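Local atomic coordinates of AbyA5 (Verrucosispora maris, PDB entry 4YWF), a protein that catalyses acetate elimination in spirotetronate and spirotetramate biosynthesis, acting as an esterase-like lyase built on the alpha/beta hydrolase fold. Residues 154-159 and 174-179; 78-83 and 105-110; 298-303 and 324-329; 244-249 and 306-311; 141-146 and 208-213. The protein carries 4 engineered substitutions. One frame throughout, in Å; residues are numbered along the deposited sequence.

Interaction 1: residues 154-159 and 174-179; sequences IKEQWA and VTEMPG. Engineered in segment 174-179: M177 (natural residue Leu).
A buried salt-bridge network near the centre of this alpha/beta hydrolase fold couples K155 and E156, in the loop after strand 143-148, to E176, in the loop after strand 171-174. In many relatives the first of these loops starts near the oxyanion hole, which would place the contact close to the active site.

E176 takes hold of K155 at two places. Its OE1 accepts the K155 backbone N at 3.0 Å, with the donor lying 44° out of the carboxylate plane, while OE2 meets K155 NZ at 2.8 Å, again from above that plane. The lysine chain crosses the carboxylate at a slant between these two points, its CD 3.5 Å from E176 CD. It reaches there because CG sits between backbone N and carbonyl carbon (chi1 56°) and the last torsion bends (chi4 -52°), turning NZ back over the acid. NZ also meets E156 OE2 on its syn side at 2.9 Å and pairs with E182; W132 NE1 in turn donates to E156 OE2. Thus several acids share one ammonium group. E156 OE1 and E176 OE1 come within 4.3 Å of each other, and a water donating to both probably softens that repulsion.

The apolar half of the contact lies at V174. Its CG1 comes within 3.3 Å of K155 O, whose carbonyl also takes the amides of W158 and A159, and sits near the plane of the W158 indole, at its edge, with W158 CB 3.7 Å from V174 CG1.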
# COMPACT_ATOMS: atom_id res chain seq x y z
N ILE A 154 -1.54 -1.87 -6.07
CA ILE A 154 -2.89 -1.36 -6.30
C ILE A 154 -3.87 -1.94 -5.30
O ILE A 154 -3.61 -2.95 -4.70
CB ILE A 154 -3.40 -1.61 -7.74
CG1 ILE A 154 -3.55 -3.12 -8.00
CG2 ILE A 154 -2.57 -0.83 -8.73
CD1 ILE A 154 -4.42 -3.43 -9.21
N LYS A 155 -5.00 -1.29 -5.17
CA LYS A 155 -5.91 -1.50 -4.03
C LYS A 155 -6.68 -2.83 -4.18
O LYS A 155 -7.15 -3.45 -3.19
CB LYS A 155 -6.88 -0.30 -3.93
CG LYS A 155 -7.70 -0.02 -5.21
CD LYS A 155 -8.52 1.29 -5.15
CE LYS A 155 -9.40 1.44 -6.40
NZ LYS A 155 -8.69 1.31 -7.70
N GLU A 156 -6.75 -3.30 -5.42
CA GLU A 156 -7.35 -4.56 -5.71
C GLU A 156 -6.52 -5.72 -5.17
O GLU A 156 -7.03 -6.82 -5.04
CB GLU A 156 -7.59 -4.71 -7.23
CG GLU A 156 -8.78 -3.83 -7.74
CD GLU A 156 -8.37 -2.39 -8.00
OE1 GLU A 156 -7.13 -2.08 -8.10
OE2 GLU A 156 -9.28 -1.55 -8.08
N GLN A 157 -5.28 -5.46 -4.76
CA GLN A 157 -4.47 -6.51 -4.15
C GLN A 157 -5.05 -6.89 -2.79
O GLN A 157 -5.01 -8.05 -2.37
CB GLN A 157 -3.03 -5.98 -3.94
CG GLN A 157 -1.93 -7.03 -4.10
CD GLN A 157 -0.62 -6.61 -3.44
OE1 GLN A 157 -0.12 -5.49 -3.65
NE2 GLN A 157 -0.05 -7.50 -2.64
N TRP A 158 -5.54 -5.87 -2.08
CA TRP A 158 -6.08 -6.01 -0.73
C TRP A 158 -7.59 -6.07 -0.61
O TRP A 158 -8.08 -6.57 0.38
CB TRP A 158 -5.63 -4.82 0.14
CG TRP A 158 -4.24 -4.41 -0.06
CD1 TRP A 158 -3.81 -3.25 -0.62
CD2 TRP A 158 -3.08 -5.18 0.23
NE1 TRP A 158 -2.44 -3.23 -0.66
CE2 TRP A 158 -1.97 -4.41 -0.16
CE3 TRP A 158 -2.87 -6.44 0.77
CZ2 TRP A 158 -0.66 -4.86 0.01
CZ3 TRP A 158 -1.57 -6.87 0.97
CH2 TRP A 158 -0.48 -6.08 0.57
N ALA A 159 -8.34 -5.54 -1.59
CA ALA A 159 -9.77 -5.43 -1.48
C ALA A 159 -10.52 -6.73 -1.26
O ALA A 159 -11.55 -6.72 -0.63
CB ALA A 159 -10.35 -4.71 -2.71
N VAL A 174 -9.87 0.48 1.60
CA VAL A 174 -8.61 0.08 0.97
C VAL A 174 -8.45 1.02 -0.24
O VAL A 174 -9.36 1.18 -1.10
CB VAL A 174 -8.64 -1.38 0.50
CG1 VAL A 174 -7.43 -1.67 -0.39
CG2 VAL A 174 -8.66 -2.35 1.70
N THR A 175 -7.35 1.70 -0.27
CA THR A 175 -7.03 2.51 -1.44
C THR A 175 -5.57 2.27 -1.85
O THR A 175 -4.97 1.21 -1.48
CB THR A 175 -7.38 3.98 -1.12
OG1 THR A 175 -7.24 4.81 -2.29
CG2 THR A 175 -6.52 4.46 0.02
N GLU A 176 -4.98 3.24 -2.55
CA GLU A 176 -3.67 3.08 -3.17
C GLU A 176 -3.00 4.45 -3.22
O GLU A 176 -3.66 5.48 -3.05
CB GLU A 176 -3.79 2.48 -4.60
CG GLU A 176 -4.82 3.26 -5.44
CD GLU A 176 -5.46 2.41 -6.52
OE1 GLU A 176 -4.96 1.31 -6.72
OE2 GLU A 176 -6.45 2.86 -7.18
N MSE A 177 -1.68 4.47 -3.38
CA MSE A 177 -0.91 5.74 -3.33
C MSE A 177 -1.16 6.68 -4.49
O MSE A 177 -1.71 6.24 -5.50
CB MSE A 177 0.60 5.41 -3.25
CG MSE A 177 0.92 4.99 -1.82
SE MSE A 177 2.85 4.64 -1.52
CE MSE A 177 3.48 6.52 -1.75
N PRO A 178 -0.75 7.98 -4.39
CA PRO A 178 -0.83 8.91 -5.52
C PRO A 178 -0.07 8.36 -6.67
O PRO A 178 1.09 7.97 -6.50
CB PRO A 178 -0.16 10.19 -4.97
CG PRO A 178 -0.41 10.15 -3.51
CD PRO A 178 -0.37 8.71 -3.14
N GLY A 179 -0.73 8.26 -7.82
CA GLY A 179 -0.11 7.80 -8.99
C GLY A 179 -0.23 6.32 -9.23
O GLY A 179 0.14 5.86 -10.31
O HOH W 1 -6.21 0.44 -9.13
O HOH W 2 -2.74 -0.35 -2.26

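Interaction 2: residues 78-83 and 105-110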
# COMPACT_ATOMS: atom_id res chain seq x y z
N ALA A 78 -8.50 -14.80 -9.31
CA ALA A 78 -7.25 -15.10 -9.98
C ALA A 78 -7.06 -14.17 -11.17
O ALA A 78 -5.94 -13.80 -11.46
CB ALA A 78 -7.18 -16.56 -10.44
N ALA A 79 -8.14 -13.79 -11.88
CA ALA A 79 -7.96 -12.91 -13.04
C ALA A 79 -7.51 -11.54 -12.62
O ALA A 79 -6.62 -10.96 -13.24
CB ALA A 79 -9.20 -12.82 -13.86
N THR A 80 -8.14 -11.03 -11.55
CA THR A 80 -7.72 -9.82 -10.84
C THR A 80 -6.20 -9.78 -10.55
O THR A 80 -5.48 -8.85 -10.92
CB THR A 80 -8.49 -9.72 -9.50
OG1 THR A 80 -9.91 -9.53 -9.74
CG2 THR A 80 -7.93 -8.54 -8.61
N THR A 81 -5.69 -10.84 -9.93
CA THR A 81 -4.26 -10.91 -9.67
C THR A 81 -3.46 -10.86 -10.97
O THR A 81 -2.45 -10.15 -11.05
CB THR A 81 -3.91 -12.24 -8.94
OG1 THR A 81 -4.72 -12.35 -7.76
CG2 THR A 81 -2.43 -12.29 -8.58
N PHE A 82 -3.86 -11.64 -11.98
CA PHE A 82 -3.09 -11.71 -13.19
C PHE A 82 -3.12 -10.43 -14.01
O PHE A 82 -2.08 -10.05 -14.43
CB PHE A 82 -3.39 -12.91 -14.08
CG PHE A 82 -3.00 -14.22 -13.49
CD1 PHE A 82 -2.09 -14.32 -12.44
CD2 PHE A 82 -3.58 -15.38 -13.96
CE1 PHE A 82 -1.77 -15.55 -11.89
CE2 PHE A 82 -3.22 -16.60 -13.45
CZ PHE A 82 -2.36 -16.70 -12.38
N TYR A 83 -4.27 -9.75 -14.15
CA TYR A 83 -4.30 -8.43 -14.76
C TYR A 83 -3.47 -7.44 -13.94
O TYR A 83 -2.80 -6.60 -14.49
CB TYR A 83 -5.75 -7.94 -14.94
CG TYR A 83 -6.61 -8.74 -15.88
CD1 TYR A 83 -6.10 -9.27 -17.08
CD2 TYR A 83 -7.97 -8.92 -15.62
CE1 TYR A 83 -6.92 -9.99 -17.97
CE2 TYR A 83 -8.79 -9.64 -16.51
CZ TYR A 83 -8.23 -10.18 -17.67
OH TYR A 83 -9.01 -10.86 -18.53
N ALA A 105 -12.20 -3.76 -13.58
CA ALA A 105 -13.49 -4.30 -14.05
C ALA A 105 -13.83 -5.72 -13.52
O ALA A 105 -14.99 -5.95 -13.12
CB ALA A 105 -13.55 -4.29 -15.58
N VAL A 106 -12.88 -6.67 -13.56
CA VAL A 106 -13.14 -8.00 -13.08
C VAL A 106 -13.32 -8.00 -11.57
O VAL A 106 -14.15 -8.71 -11.04
CB VAL A 106 -12.11 -9.11 -13.49
CG1 VAL A 106 -12.12 -9.26 -14.98
CG2 VAL A 106 -10.72 -8.85 -12.99
N PHE A 107 -12.53 -7.20 -10.87
CA PHE A 107 -12.75 -7.07 -9.47
C PHE A 107 -14.16 -6.47 -9.15
O PHE A 107 -14.88 -6.97 -8.21
CB PHE A 107 -11.65 -6.29 -8.76
CG PHE A 107 -11.88 -6.25 -7.30
CD1 PHE A 107 -11.53 -7.33 -6.52
CD2 PHE A 107 -12.65 -5.23 -6.75
CE1 PHE A 107 -11.84 -7.38 -5.17
CE2 PHE A 107 -12.97 -5.26 -5.40
CZ PHE A 107 -12.57 -6.36 -4.62
N ASP A 108 -14.55 -5.46 -9.92
CA ASP A 108 -15.84 -4.77 -9.73
C ASP A 108 -16.98 -5.82 -9.87
O ASP A 108 -17.96 -5.80 -9.10
CB ASP A 108 -16.02 -3.66 -10.73
CG ASP A 108 -17.28 -2.82 -10.48
OD1 ASP A 108 -17.85 -2.68 -9.37
OD2 ASP A 108 -17.75 -2.26 -11.45
N ARG A 109 -16.83 -6.68 -10.87
CA ARG A 109 -17.74 -7.76 -11.19
C ARG A 109 -17.78 -8.76 -10.01
O ARG A 109 -18.85 -9.07 -9.49
CB ARG A 109 -17.37 -8.39 -12.52
N TRP A 110 -16.61 -9.15 -9.48
CA TRP A 110 -16.60 -10.01 -8.29
C TRP A 110 -17.26 -9.44 -7.04
O TRP A 110 -18.01 -10.13 -6.34
CB TRP A 110 -15.18 -10.36 -7.91
CG TRP A 110 -15.11 -11.22 -6.69
CD1 TRP A 110 -15.24 -12.57 -6.63
CD2 TRP A 110 -14.81 -10.80 -5.36
NE1 TRP A 110 -15.07 -13.00 -5.37
CE2 TRP A 110 -14.79 -11.94 -4.56
CE3 TRP A 110 -14.55 -9.56 -4.78
CZ2 TRP A 110 -14.54 -11.90 -3.18
CZ3 TRP A 110 -14.31 -9.51 -3.43
CH2 TRP A 110 -14.34 -10.66 -2.63
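T80 OG1 bonds to the carbonyl of L76 one turn back in its own helix and is packed by the facing helix of an antiparallel helical hairpin: V106 CG2 lies 3.4 Å from it. F107 closes in from the same helix as V106, its CB 3.8 Å from T80 OG1. The hydroxyl lies beside its own backbone N, anti to the carbonyl carbon (chi1 -66°), which lets it serve the L76 carbonyl and still face the partner helix.

Helices 76-87 and 94-111 follow each other in the chain, and the axes of the two segments pass 8.9 Å apart with their directions 160° from each other. No hydrogen bond runs across, so the seam is held by the fit of its side chains. V106 is at the middle of the seam. One branch, CG2, slides past T80 and comes up to A79, whose CB lies 4.3 Å away from it; CG1 reaches the edge of the Y83 ring, which CG2 also touches.

Beyond this seam Y83 OH bonds to E71 of helix 59-72, joining a third helix to the pair, and the F107 ring meets W132 of the sheet edge-to-face. The pair of helices is thereby linked to the central sheet. At the Y83 end, the tyrosine and valine cross at about a right angle, and V106 CG1 lies in the ring plane, against the edge at Y83 CE2, 3.7 Å away.

Interaction 3: residues 298-303 and 324-329; sequences YVASGR and TITHDD
Strands 298-301 and 324-327 run parallel, 4.7 Å apart with a 21° twist, pairing Y298 with T324 through S301 with H327. Joined by helix 310-318, they form the beta-alpha-beta crossover at the edge of the sheet. In alpha/beta hydrolases the ends of these last strands commonly lead to the acid and histidine of the active site.

A300 anchors the register: its N donates to I325 O at 2.9 Å, and its O takes H327 N at 2.8 Å. Upstream the backbone link is weak, I325 N reaching Y298 O at 3.4 Å, but T324 OG1 donates to that same Y298 O at 2.8 Å. The hydroxyl is swung opposite the threonine's N (chi1 -168°), which sets it over the neighbouring strand. With a valine at T324, the Y298 carbonyl would probably lose its stronger donor across the seam and keep just the weak amide bond.

On the side bearing V299, I325 and H327, V299 lies alongside I325, their CG2 methyls meeting, and V299 CG1 touches the imidazole at H327 CD2, 3.6 Å away. The H327 ring stacks on H336, and its NE2 bonds to T340, so the imidazole is fixed from several sides.

Past the strands D328 centres an inverse gamma turn, and R303 bends back over it, its guanidinium face lying against D329 C. The salt bridge there is long and weak: R303 NH1 stands 3.4 Å from D328 OD1, with the guanidinium and carboxylate planes 72° apart.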
# COMPACT_ATOMS: atom_id res chain seq x y z
N TYR A 298 5.90 -2.11 13.08
CA TYR A 298 6.70 -2.15 11.89
C TYR A 298 7.35 -3.51 11.65
O TYR A 298 8.14 -4.06 12.47
CB TYR A 298 7.76 -1.03 12.03
CG TYR A 298 8.66 -0.76 10.87
CD1 TYR A 298 9.60 -1.69 10.43
CD2 TYR A 298 8.61 0.46 10.22
CE1 TYR A 298 10.44 -1.41 9.37
CE2 TYR A 298 9.40 0.75 9.15
CZ TYR A 298 10.31 -0.17 8.71
OH TYR A 298 11.13 0.17 7.65
N VAL A 299 7.08 -4.07 10.52
CA VAL A 299 7.72 -5.32 10.10
C VAL A 299 8.92 -4.96 9.22
O VAL A 299 8.77 -4.44 8.12
CB VAL A 299 6.82 -6.24 9.28
CG1 VAL A 299 7.64 -7.50 8.89
CG2 VAL A 299 5.56 -6.66 10.04
N ALA A 300 10.11 -5.30 9.71
CA ALA A 300 11.33 -5.05 9.00
C ALA A 300 11.83 -6.37 8.33
O ALA A 300 11.65 -7.47 8.84
CB ALA A 300 12.38 -4.50 9.94
N SER A 301 12.42 -6.22 7.16
CA SER A 301 13.03 -7.32 6.35
C SER A 301 14.54 -7.19 6.49
O SER A 301 15.09 -6.19 6.06
CB SER A 301 12.60 -7.17 4.90
OG SER A 301 11.19 -7.43 4.83
N GLY A 302 15.18 -8.17 7.12
CA GLY A 302 16.59 -8.09 7.53
C GLY A 302 17.53 -7.82 6.39
O GLY A 302 18.54 -7.15 6.55
N ARG A 303 17.19 -8.28 5.20
CA ARG A 303 18.08 -8.09 4.07
C ARG A 303 17.38 -7.26 3.04
O ARG A 303 17.48 -7.52 1.84
CB ARG A 303 18.51 -9.47 3.54
CG ARG A 303 18.90 -10.41 4.73
CD ARG A 303 19.83 -11.58 4.36
NE ARG A 303 19.36 -12.12 3.12
CZ ARG A 303 18.33 -12.94 2.99
NH1 ARG A 303 17.65 -13.38 4.04
NH2 ARG A 303 17.96 -13.31 1.78
N THR A 324 7.92 -4.04 16.86
CA THR A 324 8.61 -4.44 15.72
C THR A 324 9.09 -5.86 15.81
O THR A 324 9.41 -6.38 16.89
CB THR A 324 9.77 -3.44 15.46
OG1 THR A 324 10.31 -3.67 14.16
CG2 THR A 324 10.87 -3.47 16.55
N ILE A 325 9.22 -6.41 14.61
CA ILE A 325 9.77 -7.72 14.37
C ILE A 325 10.61 -7.63 13.08
O ILE A 325 10.30 -6.83 12.20
CB ILE A 325 8.56 -8.68 14.24
CG1 ILE A 325 8.95 -10.08 14.56
CG2 ILE A 325 7.84 -8.50 12.91
CD1 ILE A 325 7.76 -11.03 14.68
N THR A 326 11.66 -8.42 12.96
CA THR A 326 12.52 -8.38 11.81
C THR A 326 12.56 -9.80 11.20
O THR A 326 12.94 -10.73 11.86
CB THR A 326 13.94 -7.90 12.21
OG1 THR A 326 13.97 -6.47 12.40
CG2 THR A 326 14.98 -8.23 11.15
N HIS A 327 12.22 -9.98 9.95
CA HIS A 327 12.43 -11.31 9.32
C HIS A 327 13.78 -11.27 8.62
O HIS A 327 14.12 -10.28 7.96
CB HIS A 327 11.35 -11.66 8.30
CG HIS A 327 9.95 -11.59 8.82
ND1 HIS A 327 9.48 -12.40 9.83
CD2 HIS A 327 8.90 -10.81 8.44
CE1 HIS A 327 8.20 -12.12 10.06
NE2 HIS A 327 7.83 -11.16 9.24
N ASP A 328 14.55 -12.34 8.75
CA ASP A 328 15.80 -12.47 7.99
C ASP A 328 15.42 -12.87 6.55
O ASP A 328 15.44 -14.06 6.16
CB ASP A 328 16.78 -13.44 8.69
CG ASP A 328 17.99 -13.76 7.83
OD1 ASP A 328 18.56 -12.83 7.22
OD2 ASP A 328 18.33 -14.98 7.76
N ASP A 329 15.03 -11.84 5.80
CA ASP A 329 14.49 -11.97 4.48
C ASP A 329 14.71 -10.68 3.69
O ASP A 329 15.15 -9.61 4.24
CB ASP A 329 13.01 -12.33 4.57
CG ASP A 329 12.45 -12.88 3.27
OD1 ASP A 329 13.23 -12.94 2.30
OD2 ASP A 329 11.25 -13.27 3.21

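Interaction 4: residues 244-249 and 306-311; sequences AAFFTD and IIPPAD
F246 starts at a polar junction and ends among apolar chains: its CB lies 3.5 Å from D311 OD2 and also packs on P308 CD. Because CG stands opposite the residue's own N (chi1 -178°), the ring runs out alongside I306. CD1 then comes up to I306 O at 3.3 Å, near the ring plane and at its edge; that carbonyl is also bonded by W252 NE1. Farther out, CE1 meets I306 CG2 at 4.2 Å, and on the other side of the ring CD2 sits over the centre of the F247 ring. F218 meets the F246 ring edge-to-face.

The polar half belongs to D311 of helix 310-318, whose carboxylate receives the N-H groups at the N-terminal end of the short helix 245-248, joining two helices of the alpha/beta hydrolase fold. OD1 takes A244 N at 2.8 Å, from 50° above the carboxylate plane, and A245 N more weakly. OD2 takes F246 N at 3.0 Å on its syn side, and it also accepts V243 N. Beside these bonds P308 CG leans on A245 CB at 3.8 Å, and A310 CB adds a further methyl contact.

If D311 gave way to an alanine, the amides of A244 and F246 would probably lose their acceptor and the helix start could pull away from P308. Four backbone N-H groups converge on one acid here, so hydrogen bonds tie the two helix starts together, and the partial positive charge of helix 245-248 is likely to stabilise D311 as a carboxylate.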
# COMPACT_ATOMS: atom_id res chain seq x y z
N ALA A 244 14.33 8.07 6.90
CA ALA A 244 15.23 9.20 6.73
C ALA A 244 16.35 8.94 5.77
O ALA A 244 16.58 9.71 4.80
CB ALA A 244 15.82 9.62 8.11
N ALA A 245 17.13 7.93 6.14
CA ALA A 245 18.21 7.45 5.31
C ALA A 245 17.84 7.13 3.85
O ALA A 245 18.65 7.38 2.94
CB ALA A 245 18.87 6.24 5.92
N PHE A 246 16.65 6.56 3.62
CA PHE A 246 16.22 6.36 2.25
C PHE A 246 16.31 7.69 1.41
O PHE A 246 16.64 7.68 0.25
CB PHE A 246 14.80 5.78 2.21
CG PHE A 246 14.31 5.52 0.84
CD1 PHE A 246 14.70 4.42 0.15
CD2 PHE A 246 13.51 6.45 0.19
CE1 PHE A 246 14.30 4.20 -1.17
CE2 PHE A 246 13.09 6.26 -1.12
CZ PHE A 246 13.48 5.13 -1.80
N PHE A 247 15.98 8.80 2.03
CA PHE A 247 15.79 10.03 1.35
C PHE A 247 17.11 10.80 1.26
O PHE A 247 17.22 11.68 0.46
CB PHE A 247 14.75 10.86 2.08
CG PHE A 247 13.40 10.23 2.10
CD1 PHE A 247 12.59 10.27 0.97
CD2 PHE A 247 12.91 9.61 3.27
CE1 PHE A 247 11.33 9.70 0.96
CE2 PHE A 247 11.66 9.03 3.24
CZ PHE A 247 10.89 9.04 2.09
N THR A 248 18.09 10.45 2.07
CA THR A 248 19.33 11.25 2.24
C THR A 248 20.61 10.48 2.00
O THR A 248 21.66 11.09 1.85
CB THR A 248 19.45 11.82 3.69
OG1 THR A 248 19.62 10.73 4.58
CG2 THR A 248 18.18 12.64 4.10
N ASP A 249 20.57 9.17 1.99
CA ASP A 249 21.83 8.40 1.87
C ASP A 249 22.10 8.14 0.42
O ASP A 249 21.47 7.26 -0.18
CB ASP A 249 21.75 7.09 2.60
CG ASP A 249 22.99 6.25 2.46
OD1 ASP A 249 23.90 6.57 1.65
OD2 ASP A 249 23.06 5.24 3.16
N ILE A 306 15.80 -2.13 -0.45
CA ILE A 306 15.21 -0.84 -0.80
C ILE A 306 15.30 0.10 0.41
O ILE A 306 15.58 1.27 0.28
CB ILE A 306 13.74 -0.99 -1.25
CG1 ILE A 306 13.52 -2.20 -2.14
CG2 ILE A 306 13.26 0.24 -1.96
CD1 ILE A 306 14.49 -2.36 -3.30
N ILE A 307 15.03 -0.44 1.58
CA ILE A 307 14.98 0.35 2.74
C ILE A 307 16.27 0.11 3.53
O ILE A 307 16.57 -1.02 3.88
CB ILE A 307 13.75 -0.02 3.59
CG1 ILE A 307 12.48 -0.02 2.71
CG2 ILE A 307 13.61 0.93 4.77
CD1 ILE A 307 12.32 1.21 1.90
N PRO A 308 17.04 1.17 3.80
CA PRO A 308 18.27 0.99 4.58
C PRO A 308 18.06 0.63 6.07
O PRO A 308 17.12 1.12 6.73
CB PRO A 308 19.00 2.33 4.43
CG PRO A 308 18.07 3.26 3.71
CD PRO A 308 16.74 2.59 3.56
N PRO A 309 18.95 -0.19 6.63
CA PRO A 309 18.77 -0.69 8.04
C PRO A 309 18.71 0.47 9.05
O PRO A 309 18.05 0.40 10.06
CB PRO A 309 20.01 -1.61 8.28
CG PRO A 309 20.82 -1.57 7.00
CD PRO A 309 20.26 -0.54 6.05
N ALA A 310 19.31 1.60 8.68
CA ALA A 310 19.26 2.80 9.50
C ALA A 310 17.84 3.34 9.67
O ALA A 310 17.60 4.15 10.55
CB ALA A 310 20.15 3.90 8.89
N ASP A 311 16.90 2.97 8.81
CA ASP A 311 15.57 3.57 8.91
C ASP A 311 14.77 2.88 10.06
O ASP A 311 14.39 3.55 11.01
CB ASP A 311 14.93 3.61 7.54
CG ASP A 311 15.34 4.82 6.75
OD1 ASP A 311 15.87 5.82 7.30
OD2 ASP A 311 15.06 4.83 5.56

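Interaction 5: residues 141-146 and 208-213; sequences RRPVLL and TSRAYA
P143 lies over one face of the R210 guanidinium, its CB 4.0 Å above the plane and displaced toward the rim. The same CB serves a second flat group, touching the edge of the Y212 ring at CE2, 4.1 Å away, while V144 O comes to that edge as well, 3.5 Å from Y212 CD2. R210 is folded at its third torsion (chi3 56°), which brings its tip back beside the proline and lets NH2 donate to Y212 OH at 3.2 Å, the hydroxyl 21° out of the guanidinium plane. Proline, arginine and tyrosine thus brace one another at the start of two parallel strands of the alpha/beta hydrolase sheet.

The strands themselves are joined by regular parallel bonding: V144 N donates to R210 O at 3.0 Å, V144 O accepts Y212 N, and L146 N reaches Y212 O at 2.8 Å. V144 therefore uses both its amide and its carbonyl toward strand 207-215. L145 CD1 curls back over the seam to lie 3.4 Å from Y212 O, the same oxygen that accepts L146 N. On the opposite side of the sheet V144 CB and A211 CB meet at 4.1 Å, and V144 CG2 runs alongside T208, whose hydroxyl bonds to L199 O.

Strand 143-148 is an interior strand, bonded also to strand 171-174. Helix 194-201 packs against V144, A211 and L146, whereas helix 337-351 packs on the side of L145 and Y212, where V348 touches both, giving the helix-sheet-helix sandwich of the fold.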
# COMPACT_ATOMS: atom_id res chain seq x y z
N ARG A 141 -21.56 3.02 14.76
CA ARG A 141 -20.34 3.78 14.49
C ARG A 141 -19.12 2.85 14.72
O ARG A 141 -18.69 2.70 15.85
CB ARG A 141 -20.29 5.03 15.37
N ARG A 142 -18.60 2.21 13.66
CA ARG A 142 -17.39 1.34 13.75
C ARG A 142 -16.04 2.06 13.51
O ARG A 142 -15.92 2.87 12.64
CB ARG A 142 -17.46 0.22 12.72
CG ARG A 142 -18.60 -0.71 12.91
CD ARG A 142 -19.29 -1.05 11.59
NE ARG A 142 -18.60 -2.10 10.86
CZ ARG A 142 -18.62 -3.38 11.19
NH1 ARG A 142 -19.31 -3.79 12.25
NH2 ARG A 142 -17.95 -4.27 10.43
N PRO A 143 -15.00 1.68 14.27
CA PRO A 143 -13.66 2.20 13.98
C PRO A 143 -13.21 1.98 12.57
O PRO A 143 -13.58 0.98 11.97
CB PRO A 143 -12.75 1.40 14.90
CG PRO A 143 -13.55 0.19 15.29
CD PRO A 143 -14.99 0.62 15.29
N VAL A 144 -12.41 2.89 12.05
CA VAL A 144 -11.94 2.83 10.67
C VAL A 144 -10.60 2.05 10.55
O VAL A 144 -9.66 2.29 11.32
CB VAL A 144 -11.75 4.26 10.07
CG1 VAL A 144 -11.26 4.16 8.66
CG2 VAL A 144 -13.05 5.00 9.98
N LEU A 145 -10.52 1.11 9.62
CA LEU A 145 -9.22 0.58 9.22
C LEU A 145 -8.87 1.08 7.83
O LEU A 145 -9.53 0.73 6.83
CB LEU A 145 -9.13 -0.92 9.32
CG LEU A 145 -7.80 -1.57 8.92
CD1 LEU A 145 -6.60 -1.22 9.76
CD2 LEU A 145 -8.04 -3.04 9.05
N LEU A 146 -7.89 2.00 7.78
CA LEU A 146 -7.44 2.48 6.51
C LEU A 146 -6.28 1.60 5.97
O LEU A 146 -5.28 1.42 6.64
CB LEU A 146 -7.02 3.93 6.61
CG LEU A 146 -8.05 5.02 6.89
CD1 LEU A 146 -7.40 6.35 6.83
CD2 LEU A 146 -9.24 5.04 5.93
N THR A 208 -15.00 7.87 12.81
CA THR A 208 -13.86 8.42 12.16
C THR A 208 -12.94 9.18 13.19
O THR A 208 -11.87 9.69 12.86
CB THR A 208 -14.44 9.25 10.99
OG1 THR A 208 -13.88 8.82 9.72
CG2 THR A 208 -14.38 10.74 11.24
N SER A 209 -13.34 9.25 14.45
CA SER A 209 -12.44 9.74 15.51
C SER A 209 -11.45 8.61 15.91
O SER A 209 -10.52 8.87 16.67
CB SER A 209 -13.24 10.18 16.74
OG SER A 209 -13.98 9.12 17.35
N ARG A 210 -11.71 7.37 15.46
CA ARG A 210 -10.83 6.23 15.78
C ARG A 210 -10.41 5.50 14.53
O ARG A 210 -11.05 4.53 14.15
CB ARG A 210 -11.51 5.25 16.70
CG ARG A 210 -12.04 5.81 18.00
CD ARG A 210 -12.79 4.73 18.74
NE ARG A 210 -11.89 3.61 18.92
CZ ARG A 210 -12.22 2.31 18.93
NH1 ARG A 210 -13.47 1.93 18.84
NH2 ARG A 210 -11.27 1.41 19.06
N ALA A 211 -9.35 5.97 13.90
CA ALA A 211 -8.81 5.38 12.66
C ALA A 211 -7.45 4.72 12.88
O ALA A 211 -6.56 5.29 13.57
CB ALA A 211 -8.64 6.45 11.61
N TYR A 212 -7.26 3.59 12.22
CA TYR A 212 -5.99 2.82 12.27
C TYR A 212 -5.52 2.65 10.84
O TYR A 212 -6.31 2.18 10.05
CB TYR A 212 -6.24 1.51 12.98
CG TYR A 212 -6.85 1.79 14.36
CD1 TYR A 212 -6.02 2.04 15.48
CD2 TYR A 212 -8.26 1.88 14.54
CE1 TYR A 212 -6.56 2.31 16.72
CE2 TYR A 212 -8.81 2.16 15.77
CZ TYR A 212 -7.96 2.38 16.86
OH TYR A 212 -8.50 2.65 18.10
N ALA A 213 -4.31 3.16 10.50
CA ALA A 213 -3.70 2.99 9.17
C ALA A 213 -2.81 1.75 9.11
O ALA A 213 -1.72 1.66 9.74
CB ALA A 213 -2.87 4.20 8.78

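Along the chain, interaction 2 comes first, in the helical hairpin ahead of the sheet. Interaction 5 spans interaction 1, which falls between its two strands in sequence, and interactions 4 and 3 then interleave, 306-311 following 298-303. Interactions 5 and 3 lie in the same sheet with centres about 26 Å apart. Interaction 1 sits near the middle of the chain and touches interaction 2, where A159 CB meets F107 CZ at 3.4 Å, so the hairpin rests on the central loops. Interactions 3 and 4 meet through Y298 and I307. Interactions 2 and 4 lie on opposite sides of the chain's centre, their own centres about 35 Å apart, flanking the alpha/beta hydrolase core.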